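Local coordinates for SusD homolog (Bacteroides thetaiotaomicron VPI-5482, PDB 3IHV), which probably binds carbohydrate at the outer membrane surface, as other SusD-family proteins do, for uptake through a partner transporter, at residues F135-L140 / N530-W535; K240-L245 / D318-L323; Y397-L402 / Y461-E466. All blocks are in the same frame, centred on the assembly; numbering follows the deposited sequence.

Contact 1. Residues F135-L140 / N530-W535; sequences FGNVVL and NQNPKW
The C-terminal end of helix 107-135 meets the chain's own C-terminal tail through Phe135, Asn137 and Asn532. Asn532 works with both ends of its amide. Its ND2 donates to Phe135 O over 2.9 Å, arriving above the carbonyl plane, while its OD1 accepts from Asn137 ND2 at 2.8 Å in a fairly straight bond (160°). The two side-chain amides are turned 51° against each other. Asn137 CG lies anti to its carbonyl carbon, beside the backbone N (chi1 -62°), which carries ND2 toward the tail. Phe135 O is gripped twice, because Asn137 N reaches the other face of that carbonyl at 2.8 Å. Between them Gly136 leaves helical geometry with positive phi; a CB there would crowd Asn137 ND2. On the tail side, Asn532 opens a type II turn with Pro533 and Lys534 at its corners, closed by Trp535 N to Asn532 O at 3.1 Å. The side chain of Gln531 fixes the approach to this turn: its OE1 takes the N-H of Asn532 at 2.7 Å and also that of Ile518. Phe516 O is a second acceptor for Asn532 ND2, and Gln156 ties Asn137 O to Asn530 N.

Contact 2. Residues K240-L245 / D318-L323; sequences KDYEQL and DIRRDL. With EDO (1,2-ethanediol), chain O.
Asp318 OD1 is held by two donors of Arg320, the residue whose aliphatic stem lies on Tyr242: the backbone N of Arg320 donates to it at 2.9 Å on the anti side, a helix-capping bond, and NE meets it at 3.0 Å from the syn side, nearly straight (173°). NH2 completes a side-on salt bridge to Asp318 OD2 at 2.9 Å, although it stands above the carboxylate plane. NH1 makes salt bridges to Glu458 and Glu462 of helix 448-463. Arg320 lays CG over the centre of the Tyr242 ring, 3.5 Å from the centroid, a CH-pi contact. The chain then bends at chi3 (-66°), and ring and guanidinium stand almost perpendicular. The Tyr242 hydroxyl hydrogen-bonds Glu462 O. Leu323 works at the ring's edge: its CD1 is 3.8 Å from Tyr242 CD2, while its CD2 packs on Glu243 CB. Losing the Tyr242 ring to an alanine would probably leave the Arg320 stem and Leu323 facing a gap and Glu462 O without its hydroxyl partner. Away from this interface, Gln244 OE1 accepts from O1 of a 1,2-ethanediol, probably from the crystallisation liquor, at 2.7 Å. The contact sets the first turn of helix 242-250 against short helix 320-324; helix 417-430 packs on Tyr242 and Arg320, Arg396 of strand 392-396 touches Tyr242, and Tyr376 of helix 373-376 borders Glu243 and Leu323.

Contact 3. Residues Y397-L402 / Y461-E466; sequences YADVLL and YELSFE
Van der Waals contacts join Leu402 and Ala398 to Glu462, and Asp399 to Leu463. The aliphatic one sets Leu402 CD1 3.8 Å from Glu462 CB, against the stem of that side chain rather than its acid. Leu463 comes across Asp399 at about a right angle and sets its CD1 3.6 Å from Asp399 CG, with CD2 near Asp399 CB. Thus a leucine methyl sits beside a buried carboxylate carbon. The Glu462 chain starts anti to its backbone N (chi1 -179°) and folds at chi2 (59°), a bend that brings OE2 to 3.2 Å from Ala398 CB, a close approach. These side chains fill the seam between the start of helix 397-412 and the C-terminal part of helix 448-463, two helices of the SusD-family region, which belongs to the same clan as TPR repeats. A type II turn runs from Leu463 to Glu466, in which Glu466 N bonds Leu463 O at 3.0 Å. Among the ionic interactions, Asp399 OD1 pairs with Arg459, one turn earlier on the facing helix, and OD2 with Lys204. The partners of Glu462 lie elsewhere: Arg320 for OE1, both Arg396 and Arg429 for OE2. Such basic partners would be expected to favour the charged forms of these buried acids. Glu466 OE2, at the end of the turn, has Lys370 and Arg396.

Contact 3 lies deepest, its centre about 10 Å from the centre of the chain, with all its touching residues buried; contact 2, its centre about 18 Å from the same point, is partly buried. These two adjoin, since Tyr242 and Arg320 both reach Glu462, while helix 417-430 packs against both. Contact 1 stands apart, its centre about 39 Å from that of contact 2 on the opposite side of the chain centre, yet its touching residues are mostly buried. It joins a helix end and the loop after it to the C-terminal tail, through hydrogen bonds of two asparagine amides. Contacts 2 and 3 instead pack helices, with salt bridges running within 318-323, between the two contacts, and from helix 397-412 to helix 448-463.

Contact 1. Residues F135-L140 / N530-W535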
loop_
_atom_site.group_PDB
_atom_site.type_symbol
_atom_site.label_atom_id
_atom_site.label_comp_id
_atom_site.label_asym_id
_atom_site.label_seq_id
_atom_site.Cartn_x
_atom_site.Cartn_y
_atom_site.Cartn_z
ATOM N N PHE A 135 -9.685 3.739 -10.272
ATOM C CA PHE A 135 -10.325 3.952 -11.552
ATOM C C PHE A 135 -11.727 4.509 -11.480
ATOM O O PHE A 135 -12.261 4.919 -12.501
ATOM C CB PHE A 135 -10.297 2.674 -12.382
ATOM C CG PHE A 135 -8.905 2.210 -12.775
ATOM C CD1 PHE A 135 -8.284 2.722 -13.915
ATOM C CD2 PHE A 135 -8.218 1.269 -12.028
ATOM C CE1 PHE A 135 -7.006 2.298 -14.317
ATOM C CE2 PHE A 135 -6.953 0.837 -12.435
ATOM C CZ PHE A 135 -6.355 1.353 -13.567
ATOM N N GLY A 136 -12.357 4.419 -10.313
ATOM C CA GLY A 136 -13.663 5.066 -10.114
ATOM C C GLY A 136 -14.902 4.423 -10.687
ATOM O O GLY A 136 -15.892 4.245 -9.986
ATOM N N ASN A 137 -14.873 4.126 -11.982
ATOM C CA ASN A 137 -16.010 3.643 -12.750
ATOM C C ASN A 137 -15.606 2.358 -13.466
ATOM O O ASN A 137 -15.066 2.395 -14.572
ATOM C CB ASN A 137 -16.349 4.751 -13.722
ATOM C CG ASN A 137 -16.754 5.997 -12.994
ATOM O OD1 ASN A 137 -17.829 6.018 -12.413
ATOM N ND2 ASN A 137 -15.869 7.008 -12.930
ATOM N N VAL A 138 -15.922 1.236 -12.821
ATOM C CA VAL A 138 -15.384 -0.031 -13.251
ATOM C C VAL A 138 -16.515 -1.046 -13.477
ATOM O O VAL A 138 -17.681 -0.822 -13.099
ATOM C CB VAL A 138 -14.324 -0.531 -12.242
ATOM C CG1 VAL A 138 -13.132 0.559 -12.056
ATOM C CG2 VAL A 138 -14.966 -1.001 -10.929
ATOM N N VAL A 139 -16.146 -2.124 -14.141
ATOM C CA VAL A 139 -17.070 -3.215 -14.432
ATOM C C VAL A 139 -17.068 -4.241 -13.303
ATOM O O VAL A 139 -15.996 -4.703 -12.842
ATOM C CB VAL A 139 -16.687 -3.970 -15.742
ATOM C CG1 VAL A 139 -17.697 -5.084 -16.035
ATOM C CG2 VAL A 139 -16.609 -3.039 -16.919
ATOM N N LEU A 140 -18.277 -4.616 -12.882
ATOM C CA LEU A 140 -18.451 -5.755 -11.975
ATOM C C LEU A 140 -18.455 -6.997 -12.866
ATOM O O LEU A 140 -19.477 -7.322 -13.489
ATOM C CB LEU A 140 -19.749 -5.677 -11.182
ATOM C CG LEU A 140 -19.750 -4.709 -10.009
ATOM C CD1 LEU A 140 -21.133 -4.497 -9.387
ATOM C CD2 LEU A 140 -18.755 -5.217 -8.966
ATOM N N ASN A 530 -17.561 5.105 -20.598
ATOM C CA ASN A 530 -17.288 6.529 -20.528
ATOM C C ASN A 530 -15.930 6.670 -19.840
ATOM O O ASN A 530 -15.635 5.991 -18.845
ATOM C CB ASN A 530 -18.342 7.260 -19.702
ATOM C CG ASN A 530 -19.662 7.425 -20.440
ATOM O OD1 ASN A 530 -19.697 7.625 -21.671
ATOM N ND2 ASN A 530 -20.760 7.426 -19.681
ATOM N N GLN A 531 -15.096 7.543 -20.399
ATOM C CA GLN A 531 -13.816 7.876 -19.828
ATOM C C GLN A 531 -14.041 8.760 -18.580
ATOM O O GLN A 531 -15.040 9.451 -18.478
ATOM C CB GLN A 531 -12.938 8.589 -20.869
ATOM C CG GLN A 531 -11.539 8.964 -20.372
ATOM C CD GLN A 531 -10.775 7.789 -19.817
ATOM O OE1 GLN A 531 -10.827 7.530 -18.603
ATOM N NE2 GLN A 531 -10.126 7.032 -20.686
ATOM N N ASN A 532 -13.109 8.696 -17.650
ATOM C CA ASN A 532 -13.178 9.467 -16.415
ATOM C C ASN A 532 -13.069 10.975 -16.648
ATOM O O ASN A 532 -12.535 11.408 -17.652
ATOM C CB ASN A 532 -12.107 8.962 -15.436
ATOM C CG ASN A 532 -12.463 7.624 -14.845
ATOM O OD1 ASN A 532 -13.650 7.314 -14.680
ATOM N ND2 ASN A 532 -11.456 6.822 -14.536
ATOM N N PRO A 533 -13.558 11.771 -15.695
ATOM C CA PRO A 533 -13.547 13.238 -15.858
ATOM C C PRO A 533 -12.179 13.796 -16.217
ATOM O O PRO A 533 -11.161 13.396 -15.638
ATOM C CB PRO A 533 -14.038 13.743 -14.483
ATOM C CG PRO A 533 -14.932 12.616 -13.997
ATOM C CD PRO A 533 -14.191 11.364 -14.428
ATOM N N LYS A 534 -12.189 14.637 -17.246
ATOM C CA LYS A 534 -10.995 15.341 -17.759
ATOM C C LYS A 534 -9.921 14.473 -18.402
ATOM O O LYS A 534 -8.853 14.979 -18.789
ATOM C CB LYS A 534 -10.390 16.294 -16.705
ATOM C CG LYS A 534 -11.244 17.536 -16.487
ATOM C CD LYS A 534 -10.624 18.461 -15.458
ATOM C CE LYS A 534 -11.400 19.755 -15.304
ATOM N NZ LYS A 534 -12.758 19.559 -14.739
ATOM N N TRP A 535 -10.200 13.188 -18.559
ATOM C CA TRP A 535 -9.243 12.279 -19.229
ATOM C C TRP A 535 -9.666 12.091 -20.682
ATOM O O TRP A 535 -10.821 12.345 -21.024
ATOM C CB TRP A 535 -9.153 10.907 -18.551
ATOM C CG TRP A 535 -8.336 10.907 -17.288
ATOM C CD1 TRP A 535 -8.789 10.980 -16.019
ATOM C CD2 TRP A 535 -6.905 10.824 -17.208
ATOM N NE1 TRP A 535 -7.722 10.955 -15.127
ATOM C CE2 TRP A 535 -6.555 10.859 -15.839
ATOM C CE3 TRP A 535 -5.882 10.745 -18.168
ATOM C CZ2 TRP A 535 -5.224 10.823 -15.403
ATOM C CZ3 TRP A 535 -4.555 10.690 -17.719
ATOM C CH2 TRP A 535 -4.249 10.721 -16.368
ATOM O OXT TRP A 535 -8.845 11.664 -21.498
#

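Contact 2. Residues K240-L245 / D318-L323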
loop_
_atom_site.group_PDB
_atom_site.type_symbol
_atom_site.label_atom_id
_atom_site.label_comp_id
_atom_site.label_asym_id
_atom_site.label_seq_id
_atom_site.Cartn_x
_atom_site.Cartn_y
_atom_site.Cartn_z
ATOM N N LYS A 240 6.501 -4.007 19.521
ATOM C CA LYS A 240 7.119 -3.114 20.521
ATOM C C LYS A 240 8.044 -2.091 19.854
ATOM O O LYS A 240 7.950 -0.895 20.131
ATOM C CB LYS A 240 7.878 -3.924 21.577
ATOM C CG LYS A 240 8.599 -3.056 22.603
ATOM C CD LYS A 240 9.327 -3.918 23.664
ATOM C CE LYS A 240 10.217 -3.047 24.518
ATOM N NZ LYS A 240 10.814 -3.762 25.699
ATOM N N ASP A 241 8.912 -2.597 18.967
ATOM C CA ASP A 241 9.900 -1.783 18.282
ATOM C C ASP A 241 9.541 -1.508 16.825
ATOM O O ASP A 241 9.415 -2.423 16.027
ATOM C CB ASP A 241 11.248 -2.463 18.343
ATOM C CG ASP A 241 11.736 -2.634 19.748
ATOM O OD1 ASP A 241 11.642 -1.679 20.544
ATOM O OD2 ASP A 241 12.254 -3.729 20.049
ATOM N N TYR A 242 9.392 -0.240 16.482
ATOM C CA TYR A 242 9.054 0.141 15.094
ATOM C C TYR A 242 10.021 -0.457 14.100
ATOM O O TYR A 242 9.602 -0.886 13.026
ATOM C CB TYR A 242 9.070 1.647 14.953
ATOM C CG TYR A 242 8.450 2.163 13.699
ATOM C CD1 TYR A 242 7.055 2.154 13.523
ATOM C CD2 TYR A 242 9.223 2.747 12.717
ATOM C CE1 TYR A 242 6.485 2.677 12.379
ATOM C CE2 TYR A 242 8.664 3.270 11.600
ATOM C CZ TYR A 242 7.303 3.234 11.418
ATOM O OH TYR A 242 6.802 3.752 10.250
ATOM N N GLU A 243 11.299 -0.467 14.465
ATOM C CA GLU A 243 12.344 -1.012 13.594
ATOM C C GLU A 243 12.097 -2.484 13.241
ATOM O O GLU A 243 12.427 -2.926 12.158
ATOM C CB GLU A 243 13.736 -0.800 14.215
ATOM C CG GLU A 243 14.880 -1.336 13.336
ATOM C CD GLU A 243 16.273 -0.993 13.840
ATOM O OE1 GLU A 243 16.400 -0.156 14.742
ATOM O OE2 GLU A 243 17.233 -1.606 13.339
ATOM N N GLN A 244 11.509 -3.233 14.172
ATOM C CA GLN A 244 11.234 -4.641 13.951
ATOM C C GLN A 244 10.345 -4.876 12.749
ATOM O O GLN A 244 10.436 -5.916 12.099
ATOM C CB GLN A 244 10.639 -5.292 15.224
ATOM C CG GLN A 244 10.677 -6.815 15.191
ATOM C CD GLN A 244 12.105 -7.367 15.207
ATOM O OE1 GLN A 244 12.915 -6.953 16.016
ATOM N NE2 GLN A 244 12.395 -8.319 14.330
ATOM N N LEU A 245 9.408 -3.963 12.470
ATOM C CA LEU A 245 8.622 -4.124 11.279
ATOM C C LEU A 245 9.471 -4.229 10.004
ATOM O O LEU A 245 9.131 -5.001 9.082
ATOM C CB LEU A 245 7.671 -2.924 11.090
ATOM C CG LEU A 245 6.507 -2.773 12.065
ATOM C CD1 LEU A 245 5.954 -1.371 12.055
ATOM C CD2 LEU A 245 5.416 -3.838 11.770
ATOM N N ASP A 318 10.470 11.492 18.179
ATOM C CA ASP A 318 9.770 10.503 17.354
ATOM C C ASP A 318 10.821 9.647 16.652
ATOM O O ASP A 318 11.511 10.130 15.721
ATOM C CB ASP A 318 8.899 11.240 16.348
ATOM C CG ASP A 318 8.021 10.323 15.547
ATOM O OD1 ASP A 318 8.368 9.123 15.390
ATOM O OD2 ASP A 318 6.999 10.829 15.029
ATOM N N ILE A 319 10.930 8.387 17.074
ATOM C CA ILE A 319 11.965 7.486 16.546
ATOM C C ILE A 319 11.664 6.990 15.134
ATOM O O ILE A 319 12.522 6.416 14.475
ATOM C CB ILE A 319 12.272 6.282 17.496
ATOM C CG1 ILE A 319 11.128 5.268 17.523
ATOM C CG2 ILE A 319 12.682 6.818 18.892
ATOM C CD1 ILE A 319 11.519 3.929 18.138
ATOM N N ARG A 320 10.450 7.205 14.665
ATOM C CA ARG A 320 10.082 6.711 13.360
ATOM C C ARG A 320 10.747 7.501 12.268
ATOM O O ARG A 320 10.903 6.990 11.182
ATOM C CB ARG A 320 8.600 6.794 13.150
ATOM C CG ARG A 320 7.804 5.897 14.080
ATOM C CD ARG A 320 6.323 6.177 13.996
ATOM N NE ARG A 320 6.015 7.518 14.508
ATOM C CZ ARG A 320 4.777 7.999 14.677
ATOM N NH1 ARG A 320 3.717 7.268 14.397
ATOM N NH2 ARG A 320 4.587 9.208 15.139
ATOM N N ARG A 321 11.086 8.755 12.547
ATOM C CA ARG A 321 11.647 9.648 11.521
ATOM C C ARG A 321 12.926 9.071 10.897
ATOM O O ARG A 321 12.974 8.866 9.702
ATOM C CB ARG A 321 11.869 11.039 12.079
ATOM C CG ARG A 321 12.438 12.077 11.043
ATOM C CD ARG A 321 12.649 13.494 11.645
ATOM N NE ARG A 321 13.507 13.334 12.805
ATOM C CZ ARG A 321 13.114 13.309 14.075
ATOM N NH1 ARG A 321 11.833 13.514 14.436
ATOM N NH2 ARG A 321 14.013 13.062 15.000
ATOM N N ASP A 322 13.913 8.782 11.714
ATOM C CA ASP A 322 15.159 8.184 11.224
ATOM C C ASP A 322 15.009 6.748 10.705
ATOM O O ASP A 322 15.849 6.291 9.921
ATOM C CB ASP A 322 16.239 8.238 12.300
ATOM C CG ASP A 322 16.617 9.650 12.648
ATOM O OD1 ASP A 322 16.606 10.519 11.751
ATOM O OD2 ASP A 322 16.922 9.902 13.818
ATOM N N LEU A 323 13.988 6.026 11.172
ATOM C CA LEU A 323 13.715 4.688 10.685
ATOM C C LEU A 323 12.999 4.701 9.360
ATOM O O LEU A 323 13.057 3.697 8.650
ATOM C CB LEU A 323 12.905 3.879 11.691
ATOM C CG LEU A 323 13.685 3.489 12.926
ATOM C CD1 LEU A 323 12.770 2.954 14.050
ATOM C CD2 LEU A 323 14.743 2.411 12.558
HETATM C C1 EDO O . 14.437 -9.463 17.363
HETATM O O1 EDO O . 14.813 -8.086 17.503
HETATM C C2 EDO O . 15.315 -10.131 16.319
HETATM O O2 EDO O . 15.129 -9.546 15.016
#

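Contact 3. Residues Y397-L402 / Y461-E466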
loop_
_atom_site.group_PDB
_atom_site.type_symbol
_atom_site.label_atom_id
_atom_site.label_comp_id
_atom_site.label_asym_id
_atom_site.label_seq_id
_atom_site.Cartn_x
_atom_site.Cartn_y
_atom_site.Cartn_z
ATOM N N TYR A 397 -1.721 -3.214 11.505
ATOM C CA TYR A 397 -2.672 -2.812 12.544
ATOM C C TYR A 397 -2.574 -1.343 12.921
ATOM O O TYR A 397 -3.590 -0.744 13.290
ATOM C CB TYR A 397 -2.433 -3.684 13.755
ATOM C CG TYR A 397 -3.382 -3.577 14.902
ATOM C CD1 TYR A 397 -4.658 -4.101 14.827
ATOM C CD2 TYR A 397 -2.975 -3.035 16.108
ATOM C CE1 TYR A 397 -5.516 -4.059 15.902
ATOM C CE2 TYR A 397 -3.822 -2.994 17.187
ATOM C CZ TYR A 397 -5.103 -3.524 17.080
ATOM O OH TYR A 397 -5.927 -3.502 18.164
ATOM N N ALA A 398 -1.382 -0.726 12.837
ATOM C CA ALA A 398 -1.294 0.706 13.171
ATOM C C ALA A 398 -2.210 1.564 12.270
ATOM O O ALA A 398 -2.774 2.547 12.699
ATOM C CB ALA A 398 0.161 1.215 13.073
ATOM N N ASP A 399 -2.282 1.195 11.002
ATOM C CA ASP A 399 -3.138 1.874 9.996
ATOM C C ASP A 399 -4.580 1.756 10.470
ATOM O O ASP A 399 -5.351 2.752 10.521
ATOM C CB ASP A 399 -2.888 1.172 8.654
ATOM C CG ASP A 399 -3.481 1.886 7.438
ATOM O OD1 ASP A 399 -4.365 2.750 7.573
ATOM O OD2 ASP A 399 -3.054 1.527 6.309
ATOM N N VAL A 400 -4.960 0.552 10.910
ATOM C CA VAL A 400 -6.311 0.342 11.388
ATOM C C VAL A 400 -6.590 1.151 12.663
ATOM O O VAL A 400 -7.656 1.751 12.770
ATOM C CB VAL A 400 -6.660 -1.145 11.608
ATOM C CG1 VAL A 400 -8.125 -1.275 12.083
ATOM C CG2 VAL A 400 -6.420 -1.981 10.306
ATOM N N LEU A 401 -5.631 1.220 13.591
ATOM C CA LEU A 401 -5.847 2.056 14.786
ATOM C C LEU A 401 -6.088 3.507 14.356
ATOM O O LEU A 401 -6.977 4.175 14.866
ATOM C CB LEU A 401 -4.677 2.007 15.765
ATOM C CG LEU A 401 -4.520 0.692 16.532
ATOM C CD1 LEU A 401 -3.205 0.640 17.355
ATOM C CD2 LEU A 401 -5.727 0.411 17.427
ATOM N N LEU A 402 -5.286 3.977 13.406
ATOM C CA LEU A 402 -5.449 5.377 12.972
ATOM C C LEU A 402 -6.803 5.568 12.255
ATOM O O LEU A 402 -7.477 6.599 12.438
ATOM C CB LEU A 402 -4.286 5.808 12.099
ATOM C CG LEU A 402 -2.933 5.897 12.814
ATOM C CD1 LEU A 402 -1.809 6.362 11.892
ATOM C CD2 LEU A 402 -3.021 6.834 14.015
ATOM N N TYR A 461 3.357 10.228 9.457
ATOM C CA TYR A 461 4.434 9.789 10.367
ATOM C C TYR A 461 4.463 8.284 10.596
ATOM O O TYR A 461 5.550 7.696 10.748
ATOM C CB TYR A 461 4.377 10.540 11.705
ATOM C CG TYR A 461 4.584 12.055 11.605
ATOM C CD1 TYR A 461 5.259 12.640 10.532
ATOM C CD2 TYR A 461 4.231 12.876 12.655
ATOM C CE1 TYR A 461 5.497 14.001 10.484
ATOM C CE2 TYR A 461 4.493 14.239 12.631
ATOM C CZ TYR A 461 5.122 14.793 11.544
ATOM O OH TYR A 461 5.369 16.147 11.526
ATOM N N GLU A 462 3.288 7.650 10.556
ATOM C CA GLU A 462 3.244 6.223 10.804
ATOM C C GLU A 462 3.499 5.373 9.569
ATOM O O GLU A 462 4.208 4.345 9.633
ATOM C CB GLU A 462 1.882 5.835 11.402
ATOM C CG GLU A 462 1.761 4.339 11.712
ATOM C CD GLU A 462 2.800 3.807 12.701
ATOM O OE1 GLU A 462 3.392 4.603 13.511
ATOM O OE2 GLU A 462 3.074 2.577 12.638
ATOM N N LEU A 463 2.925 5.799 8.450
ATOM C CA LEU A 463 2.842 4.978 7.245
ATOM C C LEU A 463 3.600 5.501 6.017
ATOM O O LEU A 463 3.387 5.011 4.915
ATOM C CB LEU A 463 1.351 4.858 6.881
ATOM C CG LEU A 463 0.430 4.316 7.966
ATOM C CD1 LEU A 463 -1.045 4.596 7.580
ATOM C CD2 LEU A 463 0.650 2.855 8.158
ATOM N N SER A 464 4.479 6.486 6.203
ATOM C CA SER A 464 5.168 7.113 5.094
ATOM C C SER A 464 5.744 6.100 4.139
ATOM O O SER A 464 6.288 5.111 4.583
ATOM C CB SER A 464 6.298 8.040 5.592
ATOM O OG SER A 464 7.296 7.357 6.334
ATOM N N PHE A 465 5.541 6.341 2.820
ATOM C CA PHE A 465 6.145 5.546 1.748
ATOM C C PHE A 465 5.524 4.145 1.564
ATOM O O PHE A 465 5.898 3.441 0.626
ATOM C CB PHE A 465 7.670 5.472 1.888
ATOM C CG PHE A 465 8.271 6.764 2.324
ATOM C CD1 PHE A 465 8.035 7.934 1.596
ATOM C CD2 PHE A 465 9.037 6.840 3.490
ATOM C CE1 PHE A 465 8.553 9.143 2.035
ATOM C CE2 PHE A 465 9.538 8.057 3.918
ATOM C CZ PHE A 465 9.280 9.210 3.201
ATOM N N GLU A 466 4.584 3.755 2.430
ATOM C CA GLU A 466 3.950 2.427 2.356
ATOM C C GLU A 466 2.721 2.378 1.397
ATOM O O GLU A 466 1.970 1.403 1.384
ATOM C CB GLU A 466 3.545 1.957 3.746
ATOM C CG GLU A 466 4.712 1.729 4.676
ATOM C CD GLU A 466 4.285 1.398 6.087
ATOM O OE1 GLU A 466 3.499 0.435 6.303
ATOM O OE2 GLU A 466 4.749 2.107 7.008
#